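Local coordinates for actibind (Aspergillus niger, PDB 3D3Z), which is a ribonuclease of the RNase T2 family that cleaves RNA, probably without strict base specificity but with a preference for adenylic acid, at residues L31-F35 / L146-S152; W48-W54 / L196-Y200; P186-C191 / R219-C225. All coordinates share one frame; numbering follows the deposited sequence. Where two conformers were deposited one is given.

Overall arrangement
From the N terminus, strand 29-35 comes first. Contact 1 joins it to the end of helix 134-147 and the turn beyond, closing a loop of 110 residues that is rich in helix. Contact 2 begins inside that loop, on strand 49-56, and ends beyond it on strand 195-206, so contacts 1 and 2 cross. They also touch, because strand 29-35 pairs with both strands of contact 2. Contact 3 ties strand 188-192 to the loop after strand 213-216, crosses contact 2 and touches it through paired strands. Contacts 1 and 3 lie in series and do not touch. Together they tie the sheet to the end of helix 134-147 and to the loop 219-225.

Contact 1 of 3, residues L31-F35 / L146-S152; sequences LQTQF and LFKTLDS. With D3Z (1-(5-deoxy-beta-L-xylofuranosyl)pyrimidine-2,4(1H,3H)-dione), chain E.
Q34 reaches L150 and S152 with a chain that is straight beyond CG (chi2 -179°). Q32 bends instead at chi2 (-69°), which lays its amide beside F147 and L150. Q34 NE2 donates to Q32 OE1 at 2.8 Å, nearly in line with that C=O bond. Its second N-H goes to the backbone O of L150, with NE2 to O at 3.0 Å. This bond is almost straight (170°) and uses an in-plane lone pair of the carbonyl. At the oxygen end of the Q34 amide, S152 OG donates to Q34 OE1 at 2.7 Å, from above the carbonyl plane. Water 1 also lies within bonding distance of Q34 OE1 and L150 O. Bonds to both NE2 and OE1 fix the rotation of the Q34 amide in a buried place. The Q32 amide is gripped through its NE2, which bonds to G52 O.

F147, L146 and L150 pack against the Q32 side of this network. F147 turns its ring edge to Q32, with CD1 3.7 Å from Q32 OE1. L150 CD1 lies 3.6 Å from the same OE1. L146 and Q32 run antiparallel, CD2 of L146 lying 3.7 Å from Q32 CB.

F35, at the end of this strand segment, lines the ligand pocket and stacks on H51. The contact packs the end of helix 134-147 and the type I turn F147-L150 on one face of the central sheet. F147 also touches I50 of strand 49-56 and Y90 and Y94 of helix 85-94. S152 OG has a further partner in Y201 OH, on strand 195-206, and S152 opens helix 152-158.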
# COMPACT_ATOMS: atom_id res chain seq x y z
N LEU A 31 1.77 5.02 -3.37
CA LEU A 31 2.51 3.77 -3.24
C LEU A 31 1.72 2.78 -2.42
O LEU A 31 1.49 3.01 -1.25
CB LEU A 31 3.88 4.01 -2.57
CG LEU A 31 4.96 4.76 -3.35
CD1 LEU A 31 4.59 6.21 -3.83
CD2 LEU A 31 6.18 4.79 -2.46
N GLN A 32 1.33 1.68 -3.05
CA GLN A 32 0.78 0.54 -2.32
C GLN A 32 1.97 -0.35 -1.95
O GLN A 32 2.62 -0.95 -2.80
CB GLN A 32 -0.26 -0.23 -3.11
CG GLN A 32 -1.25 -1.06 -2.23
CD GLN A 32 -0.62 -2.26 -1.52
OE1 GLN A 32 -0.30 -3.29 -2.15
NE2 GLN A 32 -0.57 -2.20 -0.17
N THR A 33 2.24 -0.43 -0.65
CA THR A 33 3.46 -1.10 -0.16
C THR A 33 3.10 -2.42 0.54
O THR A 33 2.03 -2.54 1.16
CB THR A 33 4.26 -0.19 0.77
OG1 THR A 33 3.46 0.15 1.90
CG2 THR A 33 4.62 1.06 0.02
N GLN A 34 3.98 -3.41 0.40
CA GLN A 34 3.77 -4.73 0.94
C GLN A 34 4.99 -5.32 1.67
O GLN A 34 6.12 -4.93 1.43
CB GLN A 34 3.38 -5.66 -0.22
CG GLN A 34 2.16 -5.23 -0.98
CD GLN A 34 1.79 -6.18 -2.09
OE1 GLN A 34 2.31 -7.32 -2.16
NE2 GLN A 34 0.80 -5.79 -2.90
N PHE A 35 4.75 -6.28 2.56
CA PHE A 35 5.80 -7.00 3.26
C PHE A 35 5.80 -8.48 2.96
O PHE A 35 4.75 -9.04 2.77
CB PHE A 35 5.48 -6.97 4.75
CG PHE A 35 5.86 -5.71 5.42
CD1 PHE A 35 7.10 -5.16 5.20
CD2 PHE A 35 5.01 -5.10 6.33
CE1 PHE A 35 7.48 -4.03 5.86
CE2 PHE A 35 5.40 -3.96 6.98
CZ PHE A 35 6.62 -3.43 6.75
N LEU A 146 -7.00 -1.96 -3.17
CA LEU A 146 -5.85 -1.89 -4.09
C LEU A 146 -4.90 -3.08 -3.89
O LEU A 146 -4.50 -3.75 -4.85
CB LEU A 146 -5.13 -0.59 -3.87
CG LEU A 146 -4.13 -0.20 -4.94
CD1 LEU A 146 -4.79 -0.03 -6.32
CD2 LEU A 146 -3.48 1.09 -4.46
N PHE A 147 -4.60 -3.38 -2.64
CA PHE A 147 -3.80 -4.58 -2.32
C PHE A 147 -4.35 -5.84 -2.97
O PHE A 147 -3.58 -6.66 -3.52
CB PHE A 147 -3.75 -4.76 -0.81
CG PHE A 147 -3.09 -6.02 -0.35
CD1 PHE A 147 -1.72 -6.16 -0.38
CD2 PHE A 147 -3.82 -7.03 0.18
CE1 PHE A 147 -1.11 -7.30 0.09
CE2 PHE A 147 -3.24 -8.20 0.66
CZ PHE A 147 -1.83 -8.34 0.60
N LYS A 148 -5.67 -6.02 -2.92
CA LYS A 148 -6.29 -7.21 -3.55
C LYS A 148 -5.94 -7.34 -5.03
O LYS A 148 -5.96 -8.43 -5.58
CB LYS A 148 -7.80 -7.22 -3.37
CG LYS A 148 -8.23 -7.55 -1.96
CD LYS A 148 -9.66 -7.24 -1.78
CE LYS A 148 -10.17 -7.87 -0.56
NZ LYS A 148 -11.65 -7.79 -0.49
N THR A 149 -5.62 -6.24 -5.68
CA THR A 149 -5.34 -6.32 -7.10
C THR A 149 -3.85 -6.63 -7.37
O THR A 149 -3.44 -6.71 -8.54
CB THR A 149 -5.72 -5.01 -7.83
OG1 THR A 149 -4.88 -3.95 -7.39
CG2 THR A 149 -7.22 -4.61 -7.62
N LEU A 150 -3.05 -6.75 -6.32
CA LEU A 150 -1.58 -6.80 -6.43
C LEU A 150 -1.05 -8.02 -5.71
O LEU A 150 -0.35 -7.87 -4.72
CB LEU A 150 -0.99 -5.52 -5.80
CG LEU A 150 -1.29 -4.24 -6.55
CD1 LEU A 150 -0.97 -3.03 -5.70
CD2 LEU A 150 -0.50 -4.21 -7.86
N ASP A 151 -1.45 -9.20 -6.18
CA ASP A 151 -1.08 -10.47 -5.57
C ASP A 151 0.35 -10.85 -6.06
O ASP A 151 0.53 -11.63 -6.98
CB ASP A 151 -2.10 -11.55 -5.89
CG ASP A 151 -1.80 -12.88 -5.24
OD1 ASP A 151 -0.77 -13.06 -4.54
OD2 ASP A 151 -2.59 -13.81 -5.47
N SER A 152 1.31 -10.25 -5.38
CA SER A 152 2.75 -10.47 -5.53
C SER A 152 3.15 -11.94 -5.49
O SER A 152 3.89 -12.41 -6.35
CB SER A 152 3.45 -9.68 -4.41
OG SER A 152 3.18 -8.31 -4.55
N1 D3Z E . 6.46 -2.95 11.11
C2 D3Z E . 5.34 -3.27 11.89
N3 D3Z E . 4.57 -4.31 11.56
C4 D3Z E . 4.83 -5.06 10.49
C5 D3Z E . 5.93 -4.76 9.72
C6 D3Z E . 6.75 -3.69 10.04
O2 D3Z E . 5.04 -2.60 12.90
O4 D3Z E . 4.13 -6.04 10.17
C1' D3Z E . 7.30 -1.83 11.43
C2' D3Z E . 6.42 -0.88 12.22
O2' D3Z E . 6.86 -0.82 13.59
C3' D3Z E . 6.47 0.44 11.47
C4' D3Z E . 7.40 0.25 10.28
O3' D3Z E . 5.18 0.79 10.99
O4' D3Z E . 7.72 -1.15 10.23
C5' D3Z E . 6.71 0.74 9.01
O HOH W 1 0.24 -9.52 -2.25

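Contact 2 of 3, residues W48-W54 / L196-Y200; sequences WTIHGLW and LSQLY. With D3Z (1-(5-deoxy-beta-L-xylofuranosyl)pyrimidine-2,4(1H,3H)-dione), chain E.
W54 points the edge of its six-membered ring at the face of Y200. The ring centroids are 4.9 Å apart and the planes stand at 67°, an edge-to-face stack. The nearest atoms are W54 CZ3 and Y200 CZ, at 3.6 Å. At the other end of the contact, L199 CD1 sits over the face of W48, 3.7 Å from the centroid of its six-membered ring and only 10° off the normal, a CH-pi contact. L199 CG comes within 3.4 Å of W48 CZ3. L196 CG meets the same indole at its edge, 3.9 Å from W48 CZ2. Between these apolar ends lies a polar link: water 2 is 2.8 Å from H51 ND1 and donates to Q198 OE1, also at 2.8 Å. H51 CG stands anti to the backbone N (chi1 -172°), which turns the ring toward Q198 and this water.

The next shell sets these groups in place. Strand 29-35 runs between the two strands and pairs with both, so the side chains meet across it. H51 and G52 form a classic beta bulge opposite T33. S197 and Q198 form another opposite G190. W54 NE1 bonds to E111, and its ring stacks on H115. W48 NE1 bonds to Y232 OH.

H51 lies in the conserved IHGLWP motif of RNase T2 enzymes and lines the nucleoside pocket. H51, E111 and H115 are the predicted active-site residues, and W54 touches all three. F35 and W54 lie on opposite faces of the H51 ring, with water 2 at ND1. This is consistent with an imidazole fixed in position for its predicted role.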
# COMPACT_ATOMS: atom_id res chain seq x y z
N TRP A 48 1.90 -12.33 0.43
CA TRP A 48 2.48 -11.15 1.03
C TRP A 48 1.36 -10.49 1.83
O TRP A 48 0.18 -10.88 1.72
CB TRP A 48 3.01 -10.23 -0.06
CG TRP A 48 4.27 -10.74 -0.75
CD1 TRP A 48 4.43 -11.91 -1.43
CD2 TRP A 48 5.53 -10.05 -0.82
NE1 TRP A 48 5.75 -12.01 -1.90
CE2 TRP A 48 6.43 -10.88 -1.55
CE3 TRP A 48 5.99 -8.84 -0.31
CZ2 TRP A 48 7.76 -10.51 -1.76
CZ3 TRP A 48 7.32 -8.48 -0.53
CH2 TRP A 48 8.18 -9.31 -1.25
N THR A 49 1.75 -9.51 2.64
CA THR A 49 0.85 -8.71 3.48
C THR A 49 1.00 -7.21 3.21
O THR A 49 1.94 -6.76 2.55
CB THR A 49 1.10 -9.00 4.95
OG1 THR A 49 2.49 -8.84 5.25
CG2 THR A 49 0.70 -10.44 5.26
N ILE A 50 0.06 -6.42 3.73
CA ILE A 50 -0.00 -4.99 3.56
C ILE A 50 0.94 -4.30 4.53
O ILE A 50 1.02 -4.63 5.71
CB ILE A 50 -1.46 -4.38 3.83
CG1 ILE A 50 -2.51 -5.01 2.87
CG2 ILE A 50 -1.43 -2.84 3.76
CD1 ILE A 50 -4.02 -4.85 3.27
N HIS A 51 1.67 -3.35 4.01
CA HIS A 51 2.37 -2.36 4.79
C HIS A 51 1.51 -1.08 4.87
O HIS A 51 1.21 -0.59 5.93
CB HIS A 51 3.76 -2.09 4.19
CG HIS A 51 4.66 -1.23 5.04
ND1 HIS A 51 5.99 -1.03 4.71
CD2 HIS A 51 4.45 -0.55 6.19
CE1 HIS A 51 6.55 -0.25 5.62
NE2 HIS A 51 5.64 0.03 6.55
N GLY A 52 1.16 -0.54 3.72
CA GLY A 52 0.34 0.68 3.63
C GLY A 52 0.03 1.21 2.24
O GLY A 52 0.12 0.51 1.24
N LEU A 53 -0.37 2.48 2.24
CA LEU A 53 -0.61 3.29 1.07
C LEU A 53 -0.07 4.69 1.38
O LEU A 53 -0.50 5.30 2.33
CB LEU A 53 -2.12 3.33 0.75
CG LEU A 53 -2.52 4.19 -0.48
CD1 LEU A 53 -1.97 3.61 -1.83
CD2 LEU A 53 -4.08 4.33 -0.51
N TRP A 54 0.91 5.14 0.60
CA TRP A 54 1.68 6.33 0.91
C TRP A 54 1.61 7.30 -0.23
O TRP A 54 1.89 6.92 -1.39
CB TRP A 54 3.18 6.00 1.13
CG TRP A 54 3.50 4.91 2.08
CD1 TRP A 54 2.71 4.43 3.11
CD2 TRP A 54 4.71 4.19 2.14
NE1 TRP A 54 3.35 3.38 3.75
CE2 TRP A 54 4.60 3.24 3.20
CE3 TRP A 54 5.88 4.21 1.38
CZ2 TRP A 54 5.62 2.32 3.50
CZ3 TRP A 54 6.91 3.30 1.71
CH2 TRP A 54 6.77 2.36 2.75
N LEU A 196 14.33 -11.15 0.12
CA LEU A 196 13.18 -10.45 -0.39
C LEU A 196 12.22 -10.16 0.81
O LEU A 196 11.89 -11.06 1.62
CB LEU A 196 12.57 -11.29 -1.55
CG LEU A 196 11.61 -10.74 -2.58
CD1 LEU A 196 12.16 -9.55 -3.33
CD2 LEU A 196 11.18 -11.90 -3.50
N SER A 197 11.87 -8.90 0.93
CA SER A 197 11.31 -8.30 2.14
C SER A 197 10.16 -7.29 1.92
O SER A 197 9.19 -7.32 2.65
CB SER A 197 12.43 -7.59 2.86
OG SER A 197 11.90 -7.03 4.03
N GLN A 198 10.30 -6.37 0.96
CA GLN A 198 9.35 -5.27 0.76
C GLN A 198 9.13 -4.99 -0.73
O GLN A 198 10.06 -5.15 -1.55
CB GLN A 198 9.88 -4.00 1.42
CG GLN A 198 10.00 -4.09 2.97
CD GLN A 198 10.16 -2.76 3.64
OE1 GLN A 198 9.42 -1.84 3.35
NE2 GLN A 198 11.16 -2.65 4.57
N LEU A 199 7.93 -4.51 -1.05
CA LEU A 199 7.52 -4.09 -2.40
C LEU A 199 6.75 -2.76 -2.31
O LEU A 199 5.90 -2.55 -1.38
CB LEU A 199 6.69 -5.17 -3.08
CG LEU A 199 7.29 -6.56 -3.38
CD1 LEU A 199 6.24 -7.49 -3.94
CD2 LEU A 199 8.50 -6.46 -4.33
N TYR A 200 7.11 -1.80 -3.18
CA TYR A 200 6.30 -0.57 -3.40
C TYR A 200 5.82 -0.49 -4.85
O TYR A 200 6.62 -0.31 -5.78
CB TYR A 200 7.02 0.74 -3.12
CG TYR A 200 7.93 0.90 -1.91
CD1 TYR A 200 7.86 0.07 -0.77
CD2 TYR A 200 8.86 1.94 -1.90
CE1 TYR A 200 8.70 0.27 0.30
CE2 TYR A 200 9.71 2.14 -0.82
CZ TYR A 200 9.62 1.32 0.28
OH TYR A 200 10.48 1.56 1.35
N1 D3Z E . 6.46 -2.95 11.11
C2 D3Z E . 5.34 -3.27 11.89
N3 D3Z E . 4.57 -4.31 11.56
C4 D3Z E . 4.83 -5.06 10.49
C5 D3Z E . 5.93 -4.76 9.72
C6 D3Z E . 6.75 -3.69 10.04
O2 D3Z E . 5.04 -2.60 12.90
O4 D3Z E . 4.13 -6.04 10.17
C1' D3Z E . 7.30 -1.83 11.43
C2' D3Z E . 6.42 -0.88 12.22
O2' D3Z E . 6.86 -0.82 13.59
C3' D3Z E . 6.47 0.44 11.47
C4' D3Z E . 7.40 0.25 10.28
O3' D3Z E . 5.18 0.79 10.99
O4' D3Z E . 7.72 -1.15 10.23
C5' D3Z E . 6.71 0.74 9.01
O HOH W 2 6.86 -2.20 2.36

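Contact 3 of 3, residues P186-C191 / R219-C225; sequences PPYVGC and RLEDSNC
C191 and C225 are joined by a disulfide, SG to SG 2.0 Å with chi3 97°, and this end of the contact is the tight one. Beside it N224 OD1 accepts from C191 N at 2.7 Å, with the donor in the carbonyl plane on a lone pair. N224 reaches there because its CG stands between the backbone N and the carbonyl carbon (chi1 70°). S223 OG donates to V189 O at 2.6 Å. The same OG accepts from C225 N, which makes an ST turn. V189 N in turn donates to D222 O at 3.1 Å.

V189 and S223 form a single parallel beta bridge. Residues 222-225 thus line the edge of strand 188-192, whose G190 pairs with strand 195-206.

R219 carries the direct contacts at the P186 end. Its NH1 donates to P187 O, with R219 NH1 to P187 O at 2.9 Å, and NH1 also forms a salt bridge with E175. P186 CG lies over the centre of the guanidinium face.

The solvent side is looser. E221 runs parallel to the Y188 side chain, with E221 OE2 3.6 Å from Y188 CE1. Water 4 joins Y188 OH to E221 OE2, and water 3 bridges P186 O and R219 N. The bond from N224 ND2 to C191 O is weak. By contrast, E221 O is buried here without a hydrogen-bond partner.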
# COMPACT_ATOMS: atom_id res chain seq x y z
N PRO A 186 7.73 -2.19 -12.96
CA PRO A 186 8.12 -2.94 -11.78
C PRO A 186 7.89 -2.13 -10.51
O PRO A 186 7.96 -0.91 -10.56
CB PRO A 186 9.63 -3.17 -11.97
CG PRO A 186 10.04 -2.36 -13.10
CD PRO A 186 8.87 -1.84 -13.83
N PRO A 187 7.64 -2.81 -9.38
CA PRO A 187 7.64 -2.09 -8.08
C PRO A 187 9.09 -1.75 -7.68
O PRO A 187 10.01 -2.32 -8.25
CB PRO A 187 7.04 -3.12 -7.13
CG PRO A 187 7.42 -4.45 -7.74
CD PRO A 187 7.35 -4.25 -9.23
N TYR A 188 9.29 -0.85 -6.73
CA TYR A 188 10.45 -0.96 -5.86
C TYR A 188 10.52 -2.36 -5.21
O TYR A 188 9.54 -2.85 -4.65
CB TYR A 188 10.46 0.13 -4.80
CG TYR A 188 11.51 -0.08 -3.75
CD1 TYR A 188 12.84 0.35 -3.96
CD2 TYR A 188 11.20 -0.71 -2.54
CE1 TYR A 188 13.82 0.14 -2.96
CE2 TYR A 188 12.16 -0.92 -1.56
CZ TYR A 188 13.47 -0.50 -1.78
OH TYR A 188 14.38 -0.72 -0.76
N VAL A 189 11.69 -3.00 -5.31
CA VAL A 189 11.99 -4.28 -4.66
C VAL A 189 12.99 -4.07 -3.51
O VAL A 189 14.14 -3.67 -3.75
CB VAL A 189 12.49 -5.32 -5.67
CG1 VAL A 189 12.68 -6.71 -5.00
CG2 VAL A 189 11.51 -5.41 -6.82
N GLY A 190 12.56 -4.37 -2.28
CA GLY A 190 13.36 -4.14 -1.08
C GLY A 190 13.81 -5.45 -0.47
O GLY A 190 13.02 -6.39 -0.36
N CYS A 191 15.11 -5.54 -0.14
CA CYS A 191 15.71 -6.74 0.47
C CYS A 191 16.23 -6.41 1.84
O CYS A 191 16.57 -5.27 2.13
CB CYS A 191 16.88 -7.27 -0.39
SG CYS A 191 16.39 -8.10 -1.85
N ARG A 219 8.26 3.52 -10.86
CA ARG A 219 8.86 3.60 -9.54
C ARG A 219 9.83 4.77 -9.43
O ARG A 219 10.61 5.05 -10.35
CB ARG A 219 9.53 2.26 -9.17
CG ARG A 219 10.80 1.93 -9.99
CD ARG A 219 11.16 0.51 -9.82
NE ARG A 219 12.34 0.17 -10.61
CZ ARG A 219 12.88 -1.04 -10.66
NH1 ARG A 219 12.38 -2.02 -9.91
NH2 ARG A 219 13.95 -1.26 -11.42
N LEU A 220 9.76 5.49 -8.32
CA LEU A 220 10.64 6.60 -8.06
C LEU A 220 11.87 6.15 -7.20
O LEU A 220 12.70 6.98 -6.83
CB LEU A 220 9.84 7.73 -7.37
CG LEU A 220 8.47 8.15 -7.97
CD1 LEU A 220 7.70 9.13 -7.07
CD2 LEU A 220 8.62 8.74 -9.37
N GLU A 221 11.93 4.86 -6.86
CA GLU A 221 13.09 4.23 -6.19
C GLU A 221 13.12 2.83 -6.80
O GLU A 221 12.06 2.25 -7.01
CB GLU A 221 12.87 4.24 -4.67
CG GLU A 221 14.16 4.32 -3.85
CD GLU A 221 14.04 3.89 -2.36
OE1 GLU A 221 12.98 4.07 -1.72
OE2 GLU A 221 15.06 3.36 -1.84
N ASP A 222 14.31 2.28 -7.12
CA ASP A 222 14.37 0.98 -7.84
C ASP A 222 14.50 -0.26 -6.94
O ASP A 222 13.65 -1.19 -6.97
CB ASP A 222 15.55 0.96 -8.85
CG ASP A 222 15.41 1.99 -9.97
OD1 ASP A 222 14.27 2.48 -10.24
OD2 ASP A 222 16.46 2.29 -10.59
N SER A 223 15.58 -0.33 -6.18
CA SER A 223 15.84 -1.50 -5.38
C SER A 223 17.10 -1.31 -4.55
O SER A 223 18.03 -0.58 -4.94
CB SER A 223 15.99 -2.75 -6.22
OG SER A 223 16.20 -3.86 -5.38
N ASN A 224 17.11 -1.97 -3.41
CA ASN A 224 18.31 -2.02 -2.61
C ASN A 224 18.87 -3.43 -2.57
O ASN A 224 19.68 -3.75 -1.69
CB ASN A 224 18.03 -1.49 -1.21
CG ASN A 224 17.14 -2.42 -0.40
OD1 ASN A 224 16.60 -3.39 -0.91
ND2 ASN A 224 17.00 -2.13 0.87
N CYS A 225 18.40 -4.29 -3.47
CA CYS A 225 18.87 -5.64 -3.55
C CYS A 225 20.10 -5.72 -4.47
O CYS A 225 20.32 -4.83 -5.32
CB CYS A 225 17.82 -6.57 -4.14
SG CYS A 225 16.24 -6.61 -3.19
O HOH W 3 8.56 1.00 -12.51
O HOH W 4 16.06 1.44 -0.01
O HOH W 5 14.79 -3.40 3.18